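Yersinopine dehydrogenase (Yersinia pestis, PDB 6C4M) catalyses the last step of yersinopine biosynthesis, the NADPH-dependent reductive condensation of pyruvate with an amino-acid-derived intermediate, to make a metallophore. Local coordinates at residues P262-D267 against P400-E405; F274-R279 against A387-D392; K439-R444 against P452-D457. All blocks are in the same frame, centred on the assembly; numbering follows the deposited sequence.

The three contacts lie on the same side of the chain's centre, and all are mainly apolar. Contact 1 is the most deeply set, and its second segment supplies an arginine to NADP. Contacts 2 and 3 lie further out and are only partly buried. Contact 1 joins two helix ends. Contact 2 joins a turn to the start of a two-stranded hairpin. Contact 3 joins a helix to the loop that follows it. Contacts 1 and 2 meet where Pro-400 packs on Ala-387 and Thr-388. Contacts 2 and 3 share polar links too: Arg-444 makes a cation-pi contact with Tyr-275 and a weak hydrogen bond to Phe-274 O.

Contact 1. Residues P262-D267 against P400-E405; sequences PLALAD and PRVPLE
Leu-265 and Pro-403 make the tight part of this contact. Leu-265 CD2 comes within 3.6 Å of Pro-403 CB, and the two side chains cross obliquely. Leu-265 holds its CG beside the backbone N (chi1 -55°). From there one methyl reaches the proline ring, although the bond to its CB runs alongside Pro-403's segment rather than at it. Ala-264 is the second point of close approach. Its methyl points toward the facing segment, and Ala-264 CB lies 3.8 Å from Val-402 CG1. Pro-403 CB is a little further from this methyl, with 4.1 Å between Ala-264 CB and that atom. The small side chain lets the backbones come close: the CA atoms of Ala-264 and Pro-403 are 6.0 Å apart. The peptide bond between Val-402 and Pro-403 is cis. Backbone hydrogen bonds run across the cis peptide, from Leu-404 N to Pro-400 O and from Glu-405 N to Arg-401 O.

Ala-264, Leu-265 and Pro-403 are buried, whereas Val-402 is partly exposed. Only its CG1 branch, anti to the backbone N (chi1 177°), meets Ala-264; CG2 is turned from it. The side chains of Val-402 and His-260, the inferred proton donor or acceptor, have their nearest atoms about 4 Å apart. This places the Val-402 side of the contact near the probable active site. Next in the chain, Arg-401 is exposed and reaches the bound cofactor, where its NH2 forms a salt bridge with O2A of NADP.

Helix 255-264 ends here against the first turn of helix 401-419. Leu-273 of helix 267-274 packs on Pro-403, and Phe-434 of helix 425-445 touches both Pro-403 and Leu-265. Arg-433 of that same helix takes Leu-265 O in a hydrogen bond.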
ATOM      1  N   PRO A 262     -12.618 -11.734   6.126  1.00 27.98           N
ATOM      2  CA  PRO A 262     -11.858 -10.649   6.785  1.00 27.26           C
ATOM      3  C   PRO A 262     -12.097  -9.285   6.167  1.00 27.94           C
ATOM      4  O   PRO A 262     -12.187  -8.276   6.891  1.00 27.59           O
ATOM      5  CB  PRO A 262     -10.403 -11.093   6.622  1.00 28.67           C
ATOM      6  CG  PRO A 262     -10.483 -12.564   6.471  1.00 29.66           C
ATOM      7  CD  PRO A 262     -11.735 -12.815   5.686  1.00 27.21           C
ATOM      8  N   LEU A 263     -12.201  -9.228   4.839  1.00 25.47           N
ATOM      9  CA  LEU A 263     -12.425  -7.969   4.138  1.00 28.45           C
ATOM     10  C   LEU A 263     -13.876  -7.523   4.250  1.00 27.92           C
ATOM     11  O   LEU A 263     -14.155  -6.363   4.557  1.00 27.85           O
ATOM     12  CB  LEU A 263     -12.040  -8.124   2.660  1.00 28.04           C
ATOM     13  CG  LEU A 263     -10.618  -7.766   2.232  1.00 38.71           C
ATOM     14  CD1 LEU A 263      -9.602  -8.204   3.261  1.00 35.79           C
ATOM     15  CD2 LEU A 263     -10.335  -8.372   0.866  1.00 33.43           C
ATOM     16  N   ALA A 264     -14.806  -8.436   3.997  1.00 24.89           N
ATOM     17  CA  ALA A 264     -16.208  -8.074   3.884  1.00 26.23           C
ATOM     18  C   ALA A 264     -16.839  -7.836   5.248  1.00 24.71           C
ATOM     19  O   ALA A 264     -17.858  -7.147   5.345  1.00 25.64           O
ATOM     20  CB  ALA A 264     -16.986  -9.175   3.136  1.00 32.91           C
ATOM     21  N   LEU A 265     -16.299  -8.459   6.291  1.00 24.65           N
ATOM     22  CA  LEU A 265     -16.863  -8.383   7.628  1.00 24.32           C
ATOM     23  C   LEU A 265     -16.045  -7.475   8.547  1.00 26.10           C
ATOM     24  O   LEU A 265     -16.293  -7.437   9.754  1.00 25.26           O
ATOM     25  CB  LEU A 265     -16.974  -9.794   8.222  1.00 25.52           C
ATOM     26  CG  LEU A 265     -17.758 -10.846   7.417  1.00 25.30           C
ATOM     27  CD1 LEU A 265     -17.888 -12.117   8.247  1.00 25.91           C
ATOM     28  CD2 LEU A 265     -19.154 -10.340   7.006  1.00 26.32           C
ATOM     29  N   ALA A 266     -15.079  -6.756   8.006  1.00 24.34           N
ATOM     30  CA  ALA A 266     -14.430  -5.696   8.768  1.00 28.21           C
ATOM     31  C   ALA A 266     -15.450  -4.650   9.221  1.00 26.82           C
ATOM     32  O   ALA A 266     -16.438  -4.366   8.533  1.00 27.23           O
ATOM     33  CB  ALA A 266     -13.359  -5.039   7.918  1.00 28.70           C
ATOM     34  N   ASP A 267     -15.208  -4.069  10.396  1.00 27.24           N
ATOM     35  CA  ASP A 267     -16.117  -3.040  10.906  1.00 30.30           C
ATOM     36  C   ASP A 267     -16.450  -2.003   9.830  1.00 27.21           C
ATOM     37  O   ASP A 267     -17.620  -1.682   9.601  1.00 26.15           O
ATOM     38  CB  ASP A 267     -15.503  -2.351  12.125  1.00 28.48           C
ATOM     39  CG  ASP A 267     -15.528  -3.207  13.388  1.00 26.16           C
ATOM     40  OD1 ASP A 267     -16.620  -3.549  13.901  1.00 28.58           O
ATOM     41  OD2 ASP A 267     -14.433  -3.544  13.868  1.00 31.39           O
ATOM     42  N   PRO A 400     -26.451  -8.140  -0.100  1.00 31.25           N
ATOM     43  CA  PRO A 400     -25.847  -8.583  -1.368  1.00 32.81           C
ATOM     44  C   PRO A 400     -25.084  -9.883  -1.177  1.00 32.86           C
ATOM     45  O   PRO A 400     -24.812 -10.324  -0.056  1.00 29.83           O
ATOM     46  CB  PRO A 400     -24.920  -7.439  -1.749  1.00 30.83           C
ATOM     47  CG  PRO A 400     -24.584  -6.773  -0.453  1.00 31.38           C
ATOM     48  CD  PRO A 400     -25.730  -6.990   0.483  1.00 34.19           C
ATOM     49  N   ARG A 401     -24.737 -10.521  -2.305  1.00 34.47           N
ATOM     50  CA  ARG A 401     -24.174 -11.860  -2.217  1.00 36.97           C
ATOM     51  C   ARG A 401     -22.848 -11.856  -1.469  1.00 32.63           C
ATOM     52  O   ARG A 401     -22.488 -12.847  -0.823  1.00 31.26           O
ATOM     53  CB  ARG A 401     -24.007 -12.459  -3.611  1.00 41.50           C
ATOM     54  CG  ARG A 401     -23.049 -11.677  -4.499  1.00 52.90           C
ATOM     55  CD  ARG A 401     -22.292 -12.584  -5.469  1.00 60.99           C
ATOM     56  NE  ARG A 401     -22.884 -12.553  -6.801  1.00 70.04           N
ATOM     57  CZ  ARG A 401     -22.500 -11.732  -7.776  1.00 74.39           C
ATOM     58  NH1 ARG A 401     -21.510 -10.859  -7.580  1.00 65.01           N
ATOM     59  NH2 ARG A 401     -23.109 -11.792  -8.958  1.00 72.31           N
ATOM     60  N   VAL A 402     -22.096 -10.768  -1.550  1.00 29.93           N
ATOM     61  CA  VAL A 402     -21.027 -10.505  -0.596  1.00 31.03           C
ATOM     62  C   VAL A 402     -21.588  -9.544   0.452  1.00 33.44           C
ATOM     63  O   VAL A 402     -21.928  -8.398   0.106  1.00 34.11           O
ATOM     64  CB  VAL A 402     -19.769  -9.942  -1.290  1.00 35.72           C
ATOM     65  CG1 VAL A 402     -18.722  -9.610  -0.262  1.00 35.70           C
ATOM     66  CG2 VAL A 402     -19.227 -10.990  -2.298  1.00 39.53           C
ATOM     67  N   PRO A 403     -21.706  -9.951   1.727  1.00 29.61           N
ATOM     68  CA  PRO A 403     -21.205 -11.135   2.448  1.00 32.99           C
ATOM     69  C   PRO A 403     -22.194 -12.287   2.712  1.00 26.55           C
ATOM     70  O   PRO A 403     -21.840 -13.216   3.449  1.00 28.71           O
ATOM     71  CB  PRO A 403     -20.815 -10.537   3.787  1.00 26.40           C
ATOM     72  CG  PRO A 403     -21.978  -9.551   4.052  1.00 29.07           C
ATOM     73  CD  PRO A 403     -22.328  -8.989   2.649  1.00 32.14           C
ATOM     74  N   LEU A 404     -23.401 -12.217   2.161  1.00 26.40           N
ATOM     75  CA  LEU A 404     -24.433 -13.203   2.523  1.00 30.74           C
ATOM     76  C   LEU A 404     -23.943 -14.631   2.302  1.00 29.25           C
ATOM     77  O   LEU A 404     -24.086 -15.496   3.184  1.00 27.58           O
ATOM     78  CB  LEU A 404     -25.709 -12.945   1.724  1.00 26.69           C
ATOM     79  CG  LEU A 404     -26.866 -13.909   2.019  1.00 33.06           C
ATOM     80  CD1 LEU A 404     -27.295 -13.806   3.453  1.00 31.32           C
ATOM     81  CD2 LEU A 404     -28.017 -13.602   1.100  1.00 36.90           C
ATOM     82  N   GLU A 405     -23.367 -14.902   1.125  1.00 31.19           N
ATOM     83  CA  GLU A 405     -22.852 -16.245   0.825  1.00 28.63           C
ATOM     84  C   GLU A 405     -21.717 -16.621   1.777  1.00 30.76           C
ATOM     85  O   GLU A 405     -21.652 -17.763   2.265  1.00 25.25           O
ATOM     86  CB  GLU A 405     -22.375 -16.301  -0.630  1.00 33.10           C
ATOM     87  CG  GLU A 405     -23.504 -16.280  -1.706  1.00 36.61           C
ATOM     88  CD  GLU A 405     -22.954 -16.153  -3.142  1.00 40.51           C
ATOM     89  OE1 GLU A 405     -21.756 -16.449  -3.359  1.00 36.36           O
ATOM     90  OE2 GLU A 405     -23.720 -15.737  -4.042  1.00 42.42           O
TER

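Contact 2. Residues F274-R279 against A387-D392; sequences FYPEQR and ATVYQD
Val-389 has the most surface buried by this contact, and its two methyls serve two different partners. CG1 lies beside the backbone N (chi1 -68°) and meets the ring of Phe-274, with Val-389 CG1 3.7 Å from Phe-274 CD1. Val-389 CG1 is also 4.0 Å from Phe-274 CE1. The two side chains cross at about a right angle. CG2 sits between the backbone N and the carbonyl carbon, and this turns it to Pro-276. Val-389 CG2 lies 4.1 Å from Pro-276 CD and almost as near to CG of that ring.

Pro-276 comes second in buried surface. Its ring rests on Val-389 through CD and CG. Its CB packs against Thr-388: Pro-276 CB lies 3.8 Å from Thr-388 OG1, which is a van der Waals contact.

Pro-276 is the second residue of a type I beta turn from Tyr-275 to Gln-278, just after helix 267-274. The turn is closed by Gln-278 N, hydrogen-bonded to Tyr-275 O at 3.0 Å. The facing segment leads into strand 390-391, which pairs antiparallel with strand 397-398 in a small two-stranded sheet. Val-389 is the residue just before that strand. It also has a backbone hydrogen bond with Leu-273, which ties the strand's approach to the end of the helix.

Phe-274 is third. The bond to its CB points away from Val-389's segment, yet its CD1 and CE1 atoms still reach the valine. The ring also meets that of Phe-441, with planes at about 35°. Phe-434, Ala-437 and Leu-438 of helix 425-445 touch it as well.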
ATOM      1  N   PHE A 274     -24.327  -1.652   5.691  1.00 30.21           N
ATOM      2  CA  PHE A 274     -25.590  -1.459   6.390  1.00 32.49           C
ATOM      3  C   PHE A 274     -26.051  -0.006   6.464  1.00 35.46           C
ATOM      4  O   PHE A 274     -27.180   0.234   6.921  1.00 35.09           O
ATOM      5  CB  PHE A 274     -25.496  -2.026   7.805  1.00 28.13           C
ATOM      6  CG  PHE A 274     -25.555  -3.524   7.870  1.00 27.34           C
ATOM      7  CD1 PHE A 274     -26.686  -4.227   7.420  1.00 30.18           C
ATOM      8  CD2 PHE A 274     -24.503  -4.237   8.397  1.00 27.82           C
ATOM      9  CE1 PHE A 274     -26.742  -5.628   7.488  1.00 31.62           C
ATOM     10  CE2 PHE A 274     -24.543  -5.618   8.471  1.00 29.73           C
ATOM     11  CZ  PHE A 274     -25.682  -6.327   8.020  1.00 27.06           C
ATOM     12  N   TYR A 275     -25.214   0.959   6.052  1.00 33.93           N
ATOM     13  CA  TYR A 275     -25.571   2.378   5.956  1.00 30.25           C
ATOM     14  C   TYR A 275     -25.439   2.776   4.491  1.00 34.43           C
ATOM     15  O   TYR A 275     -24.452   3.413   4.091  1.00 39.80           O
ATOM     16  CB  TYR A 275     -24.672   3.237   6.843  1.00 33.48           C
ATOM     17  CG  TYR A 275     -24.948   3.072   8.311  1.00 34.47           C
ATOM     18  CD1 TYR A 275     -24.331   2.068   9.039  1.00 33.50           C
ATOM     19  CD2 TYR A 275     -25.865   3.913   8.974  1.00 34.94           C
ATOM     20  CE1 TYR A 275     -24.592   1.914  10.410  1.00 33.02           C
ATOM     21  CE2 TYR A 275     -26.144   3.742  10.321  1.00 31.60           C
ATOM     22  CZ  TYR A 275     -25.495   2.759  11.034  1.00 35.80           C
ATOM     23  OH  TYR A 275     -25.748   2.583  12.368  1.00 32.07           O
ATOM     24  N   PRO A 276     -26.415   2.419   3.658  1.00 40.12           N
ATOM     25  CA  PRO A 276     -26.223   2.518   2.204  1.00 42.26           C
ATOM     26  C   PRO A 276     -25.974   3.909   1.705  1.00 51.32           C
ATOM     27  O   PRO A 276     -25.636   4.063   0.525  1.00 54.15           O
ATOM     28  CB  PRO A 276     -27.538   1.976   1.639  1.00 45.74           C
ATOM     29  CG  PRO A 276     -28.520   2.173   2.713  1.00 46.03           C
ATOM     30  CD  PRO A 276     -27.762   1.962   3.997  1.00 44.16           C
ATOM     31  N   GLU A 277     -26.144   4.926   2.540  1.00 48.88           N
ATOM     32  CA  GLU A 277     -25.996   6.296   2.089  1.00 51.27           C
ATOM     33  C   GLU A 277     -24.566   6.806   2.184  1.00 51.57           C
ATOM     34  O   GLU A 277     -24.265   7.851   1.602  1.00 56.32           O
ATOM     35  CB  GLU A 277     -26.932   7.211   2.894  1.00 56.27           C
ATOM     36  CG  GLU A 277     -27.761   8.132   2.027  1.00 62.27           C
ATOM     37  CD  GLU A 277     -28.464   7.399   0.897  1.00 73.53           C
ATOM     38  OE1 GLU A 277     -29.200   6.427   1.178  1.00 74.74           O
ATOM     39  OE2 GLU A 277     -28.256   7.776  -0.278  1.00 75.92           O
ATOM     40  N   GLN A 278     -23.682   6.100   2.879  1.00 53.16           N
ATOM     41  CA  GLN A 278     -22.281   6.500   2.907  1.00 54.91           C
ATOM     42  C   GLN A 278     -21.665   6.478   1.517  1.00 51.06           C
ATOM     43  O   GLN A 278     -22.096   5.753   0.619  1.00 56.90           O
ATOM     44  CB  GLN A 278     -21.444   5.570   3.768  1.00 48.80           C
ATOM     45  CG  GLN A 278     -21.756   5.614   5.219  1.00 47.27           C
ATOM     46  CD  GLN A 278     -20.747   4.830   6.033  1.00 47.86           C
ATOM     47  OE1 GLN A 278     -20.812   4.849   7.262  1.00 50.40           O
ATOM     48  NE2 GLN A 278     -19.800   4.140   5.360  1.00 41.55           N
ATOM     49  N   ARG A 279     -20.601   7.257   1.365  1.00 52.89           N
ATOM     50  CA  ARG A 279     -19.784   7.149   0.170  1.00 58.27           C
ATOM     51  C   ARG A 279     -19.228   5.732   0.074  1.00 51.65           C
ATOM     52  O   ARG A 279     -18.884   5.103   1.080  1.00 44.48           O
ATOM     53  CB  ARG A 279     -18.664   8.194   0.193  1.00 58.75           C
ATOM     54  CG  ARG A 279     -19.190   9.640   0.324  1.00 69.08           C
ATOM     55  CD  ARG A 279     -18.633  10.588  -0.744  1.00 72.42           C
ATOM     56  NE  ARG A 279     -19.330  10.442  -2.024  1.00 83.00           N
ATOM     57  CZ  ARG A 279     -18.877  10.911  -3.187  1.00 86.85           C
ATOM     58  NH1 ARG A 279     -17.716  11.555  -3.248  1.00 81.83           N
ATOM     59  NH2 ARG A 279     -19.581  10.726  -4.300  1.00 85.29           N
ATOM     60  N   ALA A 387     -20.750  -3.742  -2.004  1.00 31.64           N
ATOM     61  CA  ALA A 387     -22.177  -3.628  -2.238  1.00 32.43           C
ATOM     62  C   ALA A 387     -22.901  -3.413  -0.911  1.00 35.34           C
ATOM     63  O   ALA A 387     -22.456  -3.876   0.141  1.00 36.40           O
ATOM     64  CB  ALA A 387     -22.701  -4.891  -2.946  1.00 32.91           C
ATOM     65  N   THR A 388     -24.029  -2.715  -0.972  1.00 32.19           N
ATOM     66  CA  THR A 388     -24.813  -2.379   0.209  1.00 34.78           C
ATOM     67  C   THR A 388     -26.109  -3.180   0.257  1.00 35.36           C
ATOM     68  O   THR A 388     -26.556  -3.766  -0.736  1.00 33.87           O
ATOM     69  CB  THR A 388     -25.157  -0.878   0.236  1.00 37.69           C
ATOM     70  OG1 THR A 388     -26.109  -0.569  -0.794  1.00 37.59           O
ATOM     71  CG2 THR A 388     -23.921  -0.018   0.033  1.00 35.51           C
ATOM     72  N   VAL A 389     -26.740  -3.160   1.431  1.00 33.98           N
ATOM     73  CA  VAL A 389     -28.108  -3.654   1.545  1.00 32.56           C
ATOM     74  C   VAL A 389     -28.968  -2.934   0.523  1.00 34.94           C
ATOM     75  O   VAL A 389     -28.689  -1.784   0.158  1.00 37.53           O
ATOM     76  CB  VAL A 389     -28.686  -3.459   2.954  1.00 31.93           C
ATOM     77  CG1 VAL A 389     -27.977  -4.351   3.946  1.00 30.64           C
ATOM     78  CG2 VAL A 389     -28.613  -1.969   3.375  1.00 37.20           C
ATOM     79  N   TYR A 390     -30.053  -3.582   0.104  1.00 38.58           N
ATOM     80  CA  TYR A 390     -30.915  -3.058  -0.941  1.00 39.13           C
ATOM     81  C   TYR A 390     -32.313  -3.622  -0.738  1.00 40.88           C
ATOM     82  O   TYR A 390     -32.495  -4.656  -0.091  1.00 42.48           O
ATOM     83  CB  TYR A 390     -30.376  -3.425  -2.329  1.00 39.45           C
ATOM     84  CG  TYR A 390     -30.391  -4.909  -2.623  1.00 40.90           C
ATOM     85  CD1 TYR A 390     -31.522  -5.524  -3.174  1.00 40.79           C
ATOM     86  CD2 TYR A 390     -29.288  -5.707  -2.352  1.00 39.30           C
ATOM     87  CE1 TYR A 390     -31.548  -6.889  -3.450  1.00 43.12           C
ATOM     88  CE2 TYR A 390     -29.305  -7.092  -2.625  1.00 37.55           C
ATOM     89  CZ  TYR A 390     -30.441  -7.670  -3.179  1.00 39.02           C
ATOM     90  OH  TYR A 390     -30.501  -9.027  -3.451  1.00 46.38           O
ATOM     91  N   GLN A 391     -33.299  -2.941  -1.316  1.00 43.76           N
ATOM     92  CA  GLN A 391     -34.682  -3.399  -1.277  1.00 50.17           C
ATOM     93  C   GLN A 391     -35.070  -4.099  -2.583  1.00 47.63           C
ATOM     94  O   GLN A 391     -34.617  -3.728  -3.668  1.00 47.14           O
ATOM     95  CB  GLN A 391     -35.624  -2.230  -1.014  1.00 45.20           C
ATOM     96  CG  GLN A 391     -35.662  -1.838   0.429  1.00 47.13           C
ATOM     97  CD  GLN A 391     -36.468  -0.587   0.665  1.00 48.34           C
ATOM     98  OE1 GLN A 391     -36.125   0.497   0.187  1.00 51.63           O
ATOM     99  NE2 GLN A 391     -37.551  -0.730   1.403  1.00 50.86           N
ATOM    100  N   ASP A 392     -35.923  -5.115  -2.469  1.00 44.33           N
ATOM    101  CA  ASP A 392     -36.395  -5.819  -3.657  1.00 50.63           C
ATOM    102  C   ASP A 392     -37.713  -5.190  -4.121  1.00 52.50           C
ATOM    103  O   ASP A 392     -38.125  -4.131  -3.634  1.00 46.93           O
ATOM    104  CB  ASP A 392     -36.493  -7.327  -3.403  1.00 43.55           C
ATOM    105  CG  ASP A 392     -37.514  -7.709  -2.340  1.00 43.95           C
ATOM    106  OD1 ASP A 392     -38.395  -6.896  -1.990  1.00 45.62           O
ATOM    107  OD2 ASP A 392     -37.414  -8.859  -1.853  1.00 42.28           O
TER

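Contact 3. Residues K439-R444 against P452-D457; sequences KAFIDR and PSLLGD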
ATOM      1  N   LYS A 439     -28.197  -7.383  13.376  1.00 34.48           N
ATOM      2  CA  LYS A 439     -29.295  -7.144  14.315  1.00 35.58           C
ATOM      3  C   LYS A 439     -29.600  -5.655  14.415  1.00 38.34           C
ATOM      4  O   LYS A 439     -30.767  -5.251  14.458  1.00 38.47           O
ATOM      5  CB  LYS A 439     -28.961  -7.698  15.704  1.00 40.02           C
ATOM      6  CG  LYS A 439     -28.989  -9.240  15.817  1.00 55.14           C
ATOM      7  CD  LYS A 439     -28.727  -9.716  17.275  1.00 71.48           C
ATOM      8  CE  LYS A 439     -28.592 -11.255  17.394  1.00 69.19           C
ATOM      9  NZ  LYS A 439     -28.051 -11.681  18.736  1.00 71.35           N
ATOM     10  N   ALA A 440     -28.558  -4.820  14.437  1.00 27.59           N
ATOM     11  CA  ALA A 440     -28.776  -3.380  14.543  1.00 31.58           C
ATOM     12  C   ALA A 440     -29.478  -2.856  13.303  1.00 34.12           C
ATOM     13  O   ALA A 440     -30.390  -2.028  13.401  1.00 32.65           O
ATOM     14  CB  ALA A 440     -27.445  -2.639  14.769  1.00 34.52           C
ATOM     15  N   PHE A 441     -29.124  -3.381  12.132  1.00 28.66           N
ATOM     16  CA  PHE A 441     -29.801  -2.974  10.904  1.00 28.99           C
ATOM     17  C   PHE A 441     -31.278  -3.381  10.913  1.00 29.73           C
ATOM     18  O   PHE A 441     -32.153  -2.594  10.533  1.00 30.86           O
ATOM     19  CB  PHE A 441     -29.109  -3.587   9.693  1.00 30.80           C
ATOM     20  CG  PHE A 441     -29.878  -3.411   8.418  1.00 28.37           C
ATOM     21  CD1 PHE A 441     -29.899  -2.179   7.774  1.00 30.02           C
ATOM     22  CD2 PHE A 441     -30.609  -4.459   7.885  1.00 30.03           C
ATOM     23  CE1 PHE A 441     -30.608  -2.004   6.595  1.00 27.81           C
ATOM     24  CE2 PHE A 441     -31.331  -4.297   6.713  1.00 32.64           C
ATOM     25  CZ  PHE A 441     -31.333  -3.074   6.064  1.00 33.75           C
ATOM     26  N   ILE A 442     -31.574  -4.624  11.300  1.00 30.47           N
ATOM     27  CA  ILE A 442     -32.962  -5.078  11.305  1.00 34.64           C
ATOM     28  C   ILE A 442     -33.803  -4.191  12.219  1.00 36.69           C
ATOM     29  O   ILE A 442     -34.985  -3.931  11.945  1.00 37.91           O
ATOM     30  CB  ILE A 442     -33.040  -6.563  11.729  1.00 30.63           C
ATOM     31  CG1 ILE A 442     -32.436  -7.444  10.634  1.00 35.33           C
ATOM     32  CG2 ILE A 442     -34.516  -6.977  12.082  1.00 34.19           C
ATOM     33  CD1 ILE A 442     -32.190  -8.863  11.066  1.00 31.24           C
ATOM     34  N   ASP A 443     -33.218  -3.715  13.318  1.00 40.10           N
ATOM     35  CA  ASP A 443     -33.968  -2.851  14.229  1.00 41.49           C
ATOM     36  C   ASP A 443     -34.235  -1.485  13.601  1.00 44.00           C
ATOM     37  O   ASP A 443     -35.305  -0.896  13.802  1.00 48.65           O
ATOM     38  CB  ASP A 443     -33.225  -2.695  15.555  1.00 44.95           C
ATOM     39  CG  ASP A 443     -33.173  -3.984  16.360  1.00 49.60           C
ATOM     40  OD1 ASP A 443     -33.946  -4.903  16.055  1.00 52.59           O
ATOM     41  OD2 ASP A 443     -32.362  -4.073  17.311  1.00 56.82           O
ATOM     42  N   ARG A 444     -33.268  -0.951  12.854  1.00 41.01           N
ATOM     43  CA  ARG A 444     -33.470   0.333  12.194  1.00 37.67           C
ATOM     44  C   ARG A 444     -34.606   0.264  11.184  1.00 42.50           C
ATOM     45  O   ARG A 444     -35.437   1.177  11.104  1.00 40.61           O
ATOM     46  CB  ARG A 444     -32.185   0.764  11.499  1.00 40.16           C
ATOM     47  CG  ARG A 444     -31.092   1.166  12.443  1.00 37.54           C
ATOM     48  CD  ARG A 444     -30.071   2.040  11.729  1.00 41.39           C
ATOM     49  NE  ARG A 444     -29.208   1.308  10.783  1.00 39.69           N
ATOM     50  CZ  ARG A 444     -28.225   0.494  11.155  1.00 35.50           C
ATOM     51  NH1 ARG A 444     -28.017   0.243  12.444  1.00 32.68           N
ATOM     52  NH2 ARG A 444     -27.454  -0.089  10.245  1.00 31.66           N
ATOM     53  N   PRO A 452     -36.787 -12.747   4.365  1.00 40.47           N
ATOM     54  CA  PRO A 452     -36.501 -13.841   5.317  1.00 40.29           C
ATOM     55  C   PRO A 452     -35.060 -14.312   5.329  1.00 32.58           C
ATOM     56  O   PRO A 452     -34.614 -14.859   6.349  1.00 31.23           O
ATOM     57  CB  PRO A 452     -37.440 -14.968   4.845  1.00 40.96           C
ATOM     58  CG  PRO A 452     -38.581 -14.253   4.228  1.00 46.57           C
ATOM     59  CD  PRO A 452     -37.989 -13.029   3.559  1.00 38.46           C
ATOM     60  N   SER A 453     -34.319 -14.140   4.232  1.00 32.95           N
ATOM     61  CA  SER A 453     -32.905 -14.503   4.239  1.00 36.27           C
ATOM     62  C   SER A 453     -32.126 -13.732   5.300  1.00 36.00           C
ATOM     63  O   SER A 453     -31.108 -14.226   5.795  1.00 33.30           O
ATOM     64  CB  SER A 453     -32.294 -14.269   2.860  1.00 40.25           C
ATOM     65  OG  SER A 453     -32.439 -12.926   2.430  1.00 36.49           O
ATOM     66  N   LEU A 454     -32.579 -12.528   5.667  1.00 32.40           N
ATOM     67  CA  LEU A 454     -31.934 -11.798   6.756  1.00 33.02           C
ATOM     68  C   LEU A 454     -32.221 -12.385   8.133  1.00 37.71           C
ATOM     69  O   LEU A 454     -31.568 -11.970   9.101  1.00 35.00           O
ATOM     70  CB  LEU A 454     -32.376 -10.329   6.772  1.00 34.01           C
ATOM     71  CG  LEU A 454     -31.531  -9.386   5.943  1.00 38.44           C
ATOM     72  CD1 LEU A 454     -31.411  -9.852   4.520  1.00 39.71           C
ATOM     73  CD2 LEU A 454     -32.088  -7.971   5.971  1.00 42.56           C
ATOM     74  N   LEU A 455     -33.191 -13.305   8.250  1.00 37.26           N
ATOM     75  CA  LEU A 455     -33.738 -13.684   9.545  1.00 36.63           C
ATOM     76  C   LEU A 455     -33.462 -15.128   9.923  1.00 40.11           C
ATOM     77  O   LEU A 455     -33.893 -15.562  11.000  1.00 40.60           O
ATOM     78  CB  LEU A 455     -35.264 -13.431   9.563  1.00 35.25           C
ATOM     79  CG  LEU A 455     -35.698 -12.024   9.129  1.00 31.76           C
ATOM     80  CD1 LEU A 455     -37.197 -11.862   9.027  1.00 41.60           C
ATOM     81  CD2 LEU A 455     -35.111 -11.031  10.120  1.00 39.46           C
ATOM     82  N   GLY A 456     -32.827 -15.903   9.056  1.00 29.76           N
ATOM     83  CA  GLY A 456     -32.546 -17.290   9.366  1.00 30.54           C
ATOM     84  C   GLY A 456     -31.815 -17.909   8.205  1.00 31.97           C
ATOM     85  O   GLY A 456     -31.693 -17.312   7.129  1.00 34.76           O
ATOM     86  N   ASP A 457     -31.359 -19.139   8.431  1.00 34.66           N
ATOM     87  CA  ASP A 457     -30.649 -19.910   7.429  1.00 34.25           C
ATOM     88  C   ASP A 457     -30.723 -21.367   7.848  1.00 35.19           C
ATOM     89  O   ASP A 457     -31.149 -21.686   8.960  1.00 37.88           O
ATOM     90  CB  ASP A 457     -29.194 -19.444   7.324  1.00 29.32           C
ATOM     91  CG  ASP A 457     -28.444 -19.596   8.634  1.00 32.52           C
ATOM     92  OD1 ASP A 457     -28.371 -20.712   9.189  1.00 32.60           O
ATOM     93  OD2 ASP A 457     -27.917 -18.581   9.117  1.00 32.83           O
TER
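This is an apolar contact between the last turns of helix 425-445 and the loop that follows it. Phe-441 and Ile-442 on the helix meet Leu-454 and Leu-455, where the chain turns back through a short 3-10 segment toward helix 459-471. The backbones stay well apart. The nearest CA pair, Ile-442 and Leu-454, is 8.2 Å apart, and the side chains span the distance.

Phe-441 presents an edge of its ring. Leu-454 CD2 lies near the ring plane, 3.8 Å from Phe-441 CE2, and the side chains cross at about a right angle. With CG anti to the backbone N (chi1 170°), the ring is carried out from the helix toward the leucine.

Ile-442 works through a single atom, CD1. Ile-442 CD1 packs 3.7 Å from Leu-454 O, a van der Waals contact with a carbonyl group. Ile-442 CD1 also lies 3.8 Å from Leu-455 CD2. Its extended chain (chi2 167°) takes CD1 that far from the helix. Leu-454 is buried, while Leu-455 is exposed, so the contact runs from the interior out to the surface. Leu-455 N donates a hydrogen bond to Pro-452 O at 2.8 Å, within the turn that carries both leucines.

Leu-454 touches Leu-399, and the nearest atoms of its side chain and the bound NADP are about 10 Å apart. Trp-397 of strand 397-398 meets Phe-441 edge-to-face, and Val-389 packs on the same phenylalanine. Beyond the leucines, Asp-457 forms a salt bridge with Arg-411 of helix 401-419. Its OD1 accepts a hydrogen bond from Cys-459 N, at the start of helix 459-471.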